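Local coordinates for protein MgGH51 (Meripilus giganteus, PDB 6ZPV) that hydrolyses terminal non-reducing alpha-L-arabinofuranosyl residues in arabinosides, as an alpha-L-arabinofuranosidase of glycoside hydrolase family GH51, at residues A[48-51]-A[52-55]; A[73-76]-A[77-80]; A[190-193]-A[194-197]. All coordinates share one frame; numbering follows the deposited sequence.

Interaction 1: residues A[48-51]-A[52-55]; sequences PNTA and AALA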
ATOM      1  N   PRO A  48      16.566  -8.233  23.251  1.00 15.13           N
ATOM      2  CA  PRO A  48      17.686  -7.483  23.831  1.00 15.78           C
ATOM      3  C   PRO A  48      19.015  -8.200  23.736  1.00 15.41           C
ATOM      4  O   PRO A  48      19.073  -9.424  23.770  1.00 16.77           O
ATOM      5  CB  PRO A  48      17.223  -7.291  25.270  1.00 17.87           C
ATOM      6  CG  PRO A  48      15.740  -7.364  25.250  1.00 20.05           C
ATOM      7  CD  PRO A  48      15.405  -8.322  24.162  1.00 16.46           C
ATOM      8  N   ASN A  49      20.063  -7.374  23.651  1.00 15.54           N
ATOM      9  CA  ASN A  49      21.434  -7.886  23.747  1.00 17.45           C
ATOM     10  C   ASN A  49      21.785  -8.829  22.590  1.00 16.35           C
ATOM     11  O   ASN A  49      22.548  -9.799  22.757  1.00 21.95           O
ATOM     12  CB  ASN A  49      21.719  -8.494  25.129  1.00 19.15           C
ATOM     13  CG  ASN A  49      21.526  -7.462  26.239  1.00 20.97           C
ATOM     14  OD1 ASN A  49      22.226  -6.413  26.256  1.00 25.27           O
ATOM     15  ND2 ASN A  49      20.491  -7.651  27.050  1.00 25.55           N
ATOM     16  N   THR A  50      21.241  -8.552  21.403  1.00 17.06           N
ATOM     17  CA  THR A  50      21.595  -9.238  20.160  1.00 17.63           C
ATOM     18  C   THR A  50      21.949  -8.213  19.097  1.00 17.45           C
ATOM     19  O   THR A  50      21.539  -7.041  19.148  1.00 16.62           O
ATOM     20  CB  THR A  50      20.435 -10.076  19.613  1.00 19.15           C
ATOM     21  OG1 THR A  50      19.305  -9.249  19.246  1.00 16.75           O
ATOM     22  CG2 THR A  50      19.978 -11.129  20.608  1.00 19.08           C
ATOM     23  N   ALA A  51      22.712  -8.632  18.084  1.00 18.79           N
ATOM     24  CA  ALA A  51      23.072  -7.794  16.936  1.00 18.69           C
ATOM     25  C   ALA A  51      21.788  -7.421  16.200  1.00 16.70           C
ATOM     26  O   ALA A  51      21.668  -6.261  15.780  1.00 17.37           O
ATOM     27  CB  ALA A  51      24.060  -8.533  16.072  1.00 23.26           C
ATOM     28  N   ALA A  52      20.841  -8.333  16.044  1.00 16.58           N
ATOM     29  CA  ALA A  52      19.621  -8.038  15.286  1.00 16.48           C
ATOM     30  C   ALA A  52      18.843  -6.912  15.950  1.00 14.61           C
ATOM     31  O   ALA A  52      18.213  -6.092  15.243  1.00 15.12           O
ATOM     32  CB  ALA A  52      18.762  -9.253  15.069  1.00 18.16           C
ATOM     33  N   ALA A  53      18.891  -6.804  17.268  1.00 14.36           N
ATOM     34  CA  ALA A  53      18.179  -5.708  17.963  1.00 13.31           C
ATOM     35  C   ALA A  53      18.744  -4.349  17.574  1.00 12.76           C
ATOM     36  O   ALA A  53      18.000  -3.348  17.665  1.00 12.96           O
ATOM     37  CB  ALA A  53      18.210  -5.887  19.448  1.00 13.09           C
ATOM     38  N   LEU A  54      20.017  -4.272  17.196  1.00 12.86           N
ATOM     39  CA  LEU A  54      20.693  -3.049  16.796  1.00 13.47           C
ATOM     40  C   LEU A  54      20.568  -2.790  15.285  1.00 13.07           C
ATOM     41  O   LEU A  54      21.207  -1.874  14.759  1.00 13.83           O
ATOM     42  CB  LEU A  54      22.179  -3.065  17.197  1.00 14.43           C
ATOM     43  CG  LEU A  54      22.419  -2.853  18.674  1.00 14.07           C
ATOM     44  CD1 LEU A  54      23.844  -3.300  19.048  1.00 15.82           C
ATOM     45  CD2 LEU A  54      22.241  -1.404  19.034  1.00 15.87           C
ATOM     46  N   ALA A  55      19.747  -3.558  14.570  1.00 13.57           N
ATOM     47  CA  ALA A  55      19.600  -3.374  13.119  1.00 13.94           C
ATOM     48  C   ALA A  55      19.334  -1.907  12.787  1.00 12.79           C
ATOM     49  O   ALA A  55      18.471  -1.262  13.391  1.00 13.44           O
ATOM     50  CB  ALA A  55      18.458  -4.203  12.585  1.00 15.70           C
TER
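T50 meets A53 where the chain enters a short 3-10 turn. The turn, residues 52-54, lies in the loop between helix 29-33 and strand 57-60. CB of T50 is 4.0 Å from A52 N, alongside the start of the turn. The next atom, OG1, does most of the touching. It lies between the backbone N and the carbonyl carbon of its own residue (chi1 64°), and this places it over the start of the turn. OG1 accepts a hydrogen bond from A53 N at 3.2 Å, fairly well directed at 146°. It also rests against the methyl of A53, with OG1 to CB at 3.5 Å. The hydroxyl donates in turn to T47 O. One hydroxyl therefore joins the chain before the turn to the turn itself.

The same A53 N also reaches T50 O, but this bond is weak, at 3.3 Å and bent. A53 N is thus shared between a side-chain and a main-chain oxygen of one residue. The next bond is backbone to backbone: L54 N donates to A51 O at 2.9 Å. CB of L54 lies 3.5 Å from the same oxygen.

Beyond CB, the L54 side chain packs on L65 and V67 of strand 64-69 and on L82 of strand 80-85, while A53 touches V67. The turn is so laid against the border of a five-stranded antiparallel sheet.

The chemistry is mixed. The threonine hydroxyl takes up the A53 amide, whose backbone bond to T50 O is weak, while alanine and leucine carbons make the join to the sheet.

Interaction 2: residues A[73-76]-A[77-80]; sequences PVSN and ALPN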
ATOM      1  N   PRO A  73      11.062   1.194  31.410  1.00 13.61           N
ATOM      2  CA  PRO A  73      10.906   1.567  30.009  1.00 12.48           C
ATOM      3  C   PRO A  73      10.108   2.855  29.835  1.00 11.98           C
ATOM      4  O   PRO A  73       9.334   3.264  30.693  1.00 13.15           O
ATOM      5  CB  PRO A  73      10.189   0.364  29.408  1.00 14.69           C
ATOM      6  CG  PRO A  73       9.329  -0.133  30.552  1.00 14.55           C
ATOM      7  CD  PRO A  73      10.242   0.010  31.775  1.00 14.86           C
ATOM      8  N   VAL A  74      10.261   3.471  28.663  1.00 12.49           N
ATOM      9  CA  VAL A  74       9.527   4.692  28.358  1.00 12.32           C
ATOM     10  C   VAL A  74       8.020   4.472  28.418  1.00 12.06           C
ATOM     11  O   VAL A  74       7.283   5.334  28.859  1.00 13.24           O
ATOM     12  CB  VAL A  74      10.004   5.299  27.024  1.00 12.38           C
ATOM     13  CG1 VAL A  74       9.520   4.524  25.779  1.00 13.16           C
ATOM     14  CG2 VAL A  74       9.570   6.762  26.918  1.00 12.94           C
ATOM     15  N   SER A  75       7.592   3.319  27.984  1.00 11.94           N
ATOM     16  CA  SER A  75       6.221   2.828  28.080  0.50 11.20           C
ATOM     17  C   SER A  75       6.271   1.314  28.079  1.00 11.46           C
ATOM     18  O   SER A  75       7.196   0.720  27.520  1.00 12.07           O
ATOM     19  CB  SER A  75       5.419   3.343  26.913  0.50 11.46           C
ATOM     20  OG  SER A  75       5.853   2.663  25.744  0.50 13.79           O
ATOM     21  N   ASN A  76       5.255   0.669  28.668  1.00 12.22           N
ATOM     22  CA  ASN A  76       5.282  -0.792  28.643  1.00 13.24           C
ATOM     23  C   ASN A  76       5.040  -1.305  27.219  1.00 12.45           C
ATOM     24  O   ASN A  76       5.382  -2.477  26.959  1.00 13.79           O
ATOM     25  CB  ASN A  76       4.350  -1.405  29.644  1.00 15.73           C
ATOM     26  CG  ASN A  76       4.927  -1.465  31.041  1.00 19.24           C
ATOM     27  OD1 ASN A  76       4.936  -2.596  31.661  1.00 28.91           O
ATOM     28  ND2 ASN A  76       5.311  -0.372  31.581  1.00 12.81           N
ATOM     29  N   ALA A  77       4.509  -0.507  26.310  1.00 12.48           N
ATOM     30  CA  ALA A  77       4.365  -0.917  24.899  1.00 12.01           C
ATOM     31  C   ALA A  77       5.729  -0.926  24.190  1.00 11.32           C
ATOM     32  O   ALA A  77       5.802  -1.525  23.121  1.00 12.08           O
ATOM     33  CB  ALA A  77       3.404  -0.005  24.170  1.00 13.42           C
ATOM     34  N   LEU A  78       6.714  -0.248  24.743  1.00 11.04           N
ATOM     35  CA  LEU A  78       8.060  -0.085  24.173  1.00 10.77           C
ATOM     36  C   LEU A  78       9.081  -0.483  25.224  1.00 11.37           C
ATOM     37  O   LEU A  78       9.827   0.372  25.760  1.00 12.19           O
ATOM     38  CB  LEU A  78       8.274   1.365  23.673  1.00 11.50           C
ATOM     39  CG  LEU A  78       7.290   1.814  22.569  1.00 11.79           C
ATOM     40  CD1 LEU A  78       7.535   3.299  22.265  1.00 13.02           C
ATOM     41  CD2 LEU A  78       7.434   0.967  21.300  1.00 12.23           C
ATOM     42  N   PRO A  79       9.182  -1.800  25.506  1.00 11.87           N
ATOM     43  CA  PRO A  79      10.010  -2.232  26.643  1.00 11.85           C
ATOM     44  C   PRO A  79      11.517  -2.145  26.421  1.00 12.38           C
ATOM     45  O   PRO A  79      12.269  -2.266  27.399  1.00 13.05           O
ATOM     46  CB  PRO A  79       9.581  -3.699  26.815  1.00 14.05           C
ATOM     47  CG  PRO A  79       9.129  -4.118  25.425  1.00 13.20           C
ATOM     48  CD  PRO A  79       8.411  -2.894  24.939  1.00 12.23           C
ATOM     49  N   ASN A  80      11.954  -1.951  25.170  1.00 11.98           N
ATOM     50  CA  ASN A  80      13.381  -1.911  24.867  1.00 11.73           C
ATOM     51  C   ASN A  80      13.855  -0.485  24.725  1.00 11.77           C
ATOM     52  O   ASN A  80      13.172   0.369  24.216  1.00 12.14           O
ATOM     53  CB  ASN A  80      13.633  -2.692  23.569  1.00 12.42           C
ATOM     54  CG  ASN A  80      13.338  -4.184  23.673  1.00 12.74           C
ATOM     55  OD1 ASN A  80      13.456  -4.769  24.765  1.00 13.57           O
ATOM     56  ND2 ASN A  80      12.971  -4.781  22.521  1.00 13.46           N
TER
HETATM   57  O   HOH W   1      11.935   1.939  26.871  1.00 13.55           O
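S75 and L78 are the ends of a type I beta turn, closed by L78 N donating to S75 O at 3.0 Å and 149°. The turn belongs to the loop that links antiparallel neighbours 64-69 and 80-85, so it is part of a hairpin connection at the surface.

V74 and L78 lie side by side and point the same way. The touching atoms are V74 CG1 and L78 CB, 4.0 Å apart. CG1 sits between the backbone N and the carbonyl carbon of V74 (chi1 74°), which brings that branch to L78 CB. V74 also rests on L252 and W156, so this side of the 73-80 loop packs against neighbouring loops.

P73 CB lies against the end of the turn, 3.7 Å from L78 O and 3.8 Å from P79 CA. P79 CD also lies 3.7 Å from N76 O.

In the conformer given, the S75 hydroxyl bonds to L252 O; its weak bond to L78 N is doubtful, since a second conformer exists.

A water bridges the two arms of the loop: it accepts from V74 N at 2.9 Å and donates to L78 O at 2.9 Å.

Interaction 3: residues A[190-193]-A[194-197]; sequences INFA and MFSL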
ATOM      1  N   ILE A 190      23.506   6.964  28.809  1.00 13.71           N
ATOM      2  CA  ILE A 190      22.163   7.507  28.588  1.00 14.13           C
ATOM      3  C   ILE A 190      21.315   6.395  27.963  1.00 13.49           C
ATOM      4  O   ILE A 190      21.794   5.669  27.058  1.00 14.12           O
ATOM      5  CB  ILE A 190      22.188   8.741  27.642  1.00 13.98           C
ATOM      6  CG1 ILE A 190      23.141   9.827  28.177  1.00 16.09           C
ATOM      7  CG2 ILE A 190      20.786   9.274  27.470  1.00 14.10           C
ATOM      8  CD1 ILE A 190      23.378  10.963  27.213  1.00 14.79           C
ATOM      9  N   ASN A 191      20.077   6.247  28.422  1.00 12.87           N
ATOM     10  CA  ASN A 191      19.107   5.331  27.796  1.00 13.63           C
ATOM     11  C   ASN A 191      18.207   6.170  26.861  1.00 12.25           C
ATOM     12  O   ASN A 191      17.713   7.246  27.256  1.00 13.21           O
ATOM     13  CB  ASN A 191      18.233   4.597  28.783  1.00 12.98           C
ATOM     14  CG  ASN A 191      18.928   3.529  29.615  1.00 14.33           C
ATOM     15  OD1 ASN A 191      20.156   3.423  29.586  1.00 16.32           O
ATOM     16  ND2 ASN A 191      18.122   2.758  30.374  1.00 15.64           N
ATOM     17  N   PHE A 192      17.973   5.629  25.649  1.00 11.61           N
ATOM     18  CA  PHE A 192      17.121   6.279  24.645  1.00 11.74           C
ATOM     19  C   PHE A 192      15.990   5.366  24.231  1.00 11.46           C
ATOM     20  O   PHE A 192      16.169   4.123  24.242  1.00 12.26           O
ATOM     21  CB  PHE A 192      17.941   6.643  23.394  1.00 11.77           C
ATOM     22  CG  PHE A 192      18.988   7.712  23.558  1.00 11.94           C
ATOM     23  CD1 PHE A 192      18.652   9.021  23.354  1.00 12.26           C
ATOM     24  CD2 PHE A 192      20.326   7.384  23.872  1.00 12.45           C
ATOM     25  CE1 PHE A 192      19.621  10.011  23.472  1.00 13.28           C
ATOM     26  CE2 PHE A 192      21.262   8.389  23.967  1.00 13.13           C
ATOM     27  CZ  PHE A 192      20.918   9.692  23.768  1.00 13.03           C
ATOM     28  N   ALA A 193      14.897   5.947  23.791  1.00 11.85           N
ATOM     29  CA  ALA A 193      13.770   5.160  23.292  1.00 11.07           C
ATOM     30  C   ALA A 193      12.988   6.001  22.300  1.00 11.20           C
ATOM     31  O   ALA A 193      13.067   7.233  22.321  1.00 11.79           O
ATOM     32  CB  ALA A 193      12.870   4.685  24.435  1.00 12.22           C
ATOM     33  N   MET A 194      12.163   5.309  21.503  1.00 11.26           N
ATOM     34  CA  MET A 194      11.135   5.983  20.680  1.00 11.49           C
ATOM     35  C   MET A 194      11.731   7.160  19.902  1.00 10.84           C
ATOM     36  O   MET A 194      11.307   8.312  20.026  1.00 11.60           O
ATOM     37  CB  MET A 194       9.939   6.405  21.547  1.00 12.32           C
ATOM     38  CG  MET A 194       8.700   6.856  20.843  1.00 12.82           C
ATOM     39  SD  MET A 194       8.014   5.704  19.613  0.91 12.20           S
ATOM     40  CE  MET A 194       8.512   6.498  18.074  1.00 13.78           C
ATOM     41  N   PHE A 195      12.647   6.835  19.003  1.00 11.62           N
ATOM     42  CA  PHE A 195      13.184   7.831  18.054  1.00 11.36           C
ATOM     43  C   PHE A 195      12.233   8.038  16.902  1.00 11.00           C
ATOM     44  O   PHE A 195      11.490   7.132  16.519  1.00 11.35           O
ATOM     45  CB  PHE A 195      14.499   7.310  17.479  1.00 11.44           C
ATOM     46  CG  PHE A 195      15.645   7.156  18.449  1.00 10.80           C
ATOM     47  CD1 PHE A 195      16.536   8.212  18.650  1.00 11.74           C
ATOM     48  CD2 PHE A 195      15.904   5.973  19.108  1.00 12.05           C
ATOM     49  CE1 PHE A 195      17.667   8.089  19.460  1.00 11.91           C
ATOM     50  CE2 PHE A 195      17.031   5.847  19.934  1.00 12.78           C
ATOM     51  CZ  PHE A 195      17.898   6.891  20.112  1.00 12.36           C
ATOM     52  N   SER A 196      12.344   9.200  16.258  1.00 11.50           N
ATOM     53  CA  SER A 196      11.564   9.440  15.043  1.00 11.76           C
ATOM     54  C   SER A 196      12.196  10.552  14.200  1.00 11.17           C
ATOM     55  O   SER A 196      12.674  11.552  14.767  1.00 11.90           O
ATOM     56  CB  SER A 196      10.131   9.821  15.397  1.00 11.99           C
ATOM     57  OG  SER A 196       9.328  10.076  14.240  1.00 12.03           O
ATOM     58  N   LEU A 197      12.152  10.413  12.885  1.00 10.93           N
ATOM     59  CA  LEU A 197      12.515  11.475  11.976  1.00 11.16           C
ATOM     60  C   LEU A 197      11.535  11.497  10.816  1.00 10.98           C
ATOM     61  O   LEU A 197      11.434  10.498  10.088  1.00 11.56           O
ATOM     62  CB  LEU A 197      13.953  11.313  11.448  1.00 12.07           C
ATOM     63  CG  LEU A 197      14.436  12.442  10.546  1.00 12.45           C
ATOM     64  CD1 LEU A 197      14.685  13.722  11.299  1.00 13.30           C
ATOM     65  CD2 LEU A 197      15.684  12.055   9.772  1.00 13.12           C
TER
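F192 and F195 meet through aliphatic and aromatic carbon. The closest approach is F192 CB to F195 CZ, 3.3 Å, which is tight for two carbons. F195 CE2 follows at 3.7 Å from the same CB. CZ also reaches F192 CG at 3.7 Å, so the end of one ring sits beside the root of the other. F195 CG is anti to its carbonyl carbon (chi1 -65°), which turns the ring back along the strand toward F192.

As an aromatic pair the rings are loosely matched. Their planes are near parallel, at 26°, but they are slid apart. The centroids are 5.7 Å from each other and the rings barely overlap. Each has a further aromatic partner: F96 meets F192 edge-to-face, and W57 meets the F195 ring.

Both phenylalanines belong to strand 189-198, the central strand of one five-stranded antiparallel sheet in a beta-sandwich. F192 also touches L130 in the facing sheet, so its ring lies in the space between the sheets. M194 has a left-handed backbone, and the two halves of the strand turn by 60° here. This kink accompanies the approach of side chains three residues apart. Replacing F195 by an alanine would probably leave F192 CB and the ring of W57 without their aromatic neighbour and open a gap between the sheets.

Backbone bonds join F192 to L82 and A193 to F117 on the neighbouring strands, and F195 to R41 in a loop.

Interaction 3 is buried in the beta-sandwich, whereas interactions 1 and 2 are surface loops against the same five-stranded sheet. Residues 73-80 join strands 64-69 and 80-85. The leucine of interaction 1 packs on both of these strands. The 73-80 loop also covers the kink of strand 189-198: L78 CD1 is 3.6 Å from M194 SD, and V74 CG1 is 3.6 Å from A193 CB. Interactions 1 and 2 touch at P48 CG and N80 OD1, 3.5 Å apart; interactions 1 and 3 do not touch. The chemistry follows the place. Both loops are closed by backbone hydrogen bonds, with a threonine hydroxyl in one and a water in the other, while the strand contact is made of phenylalanine carbon.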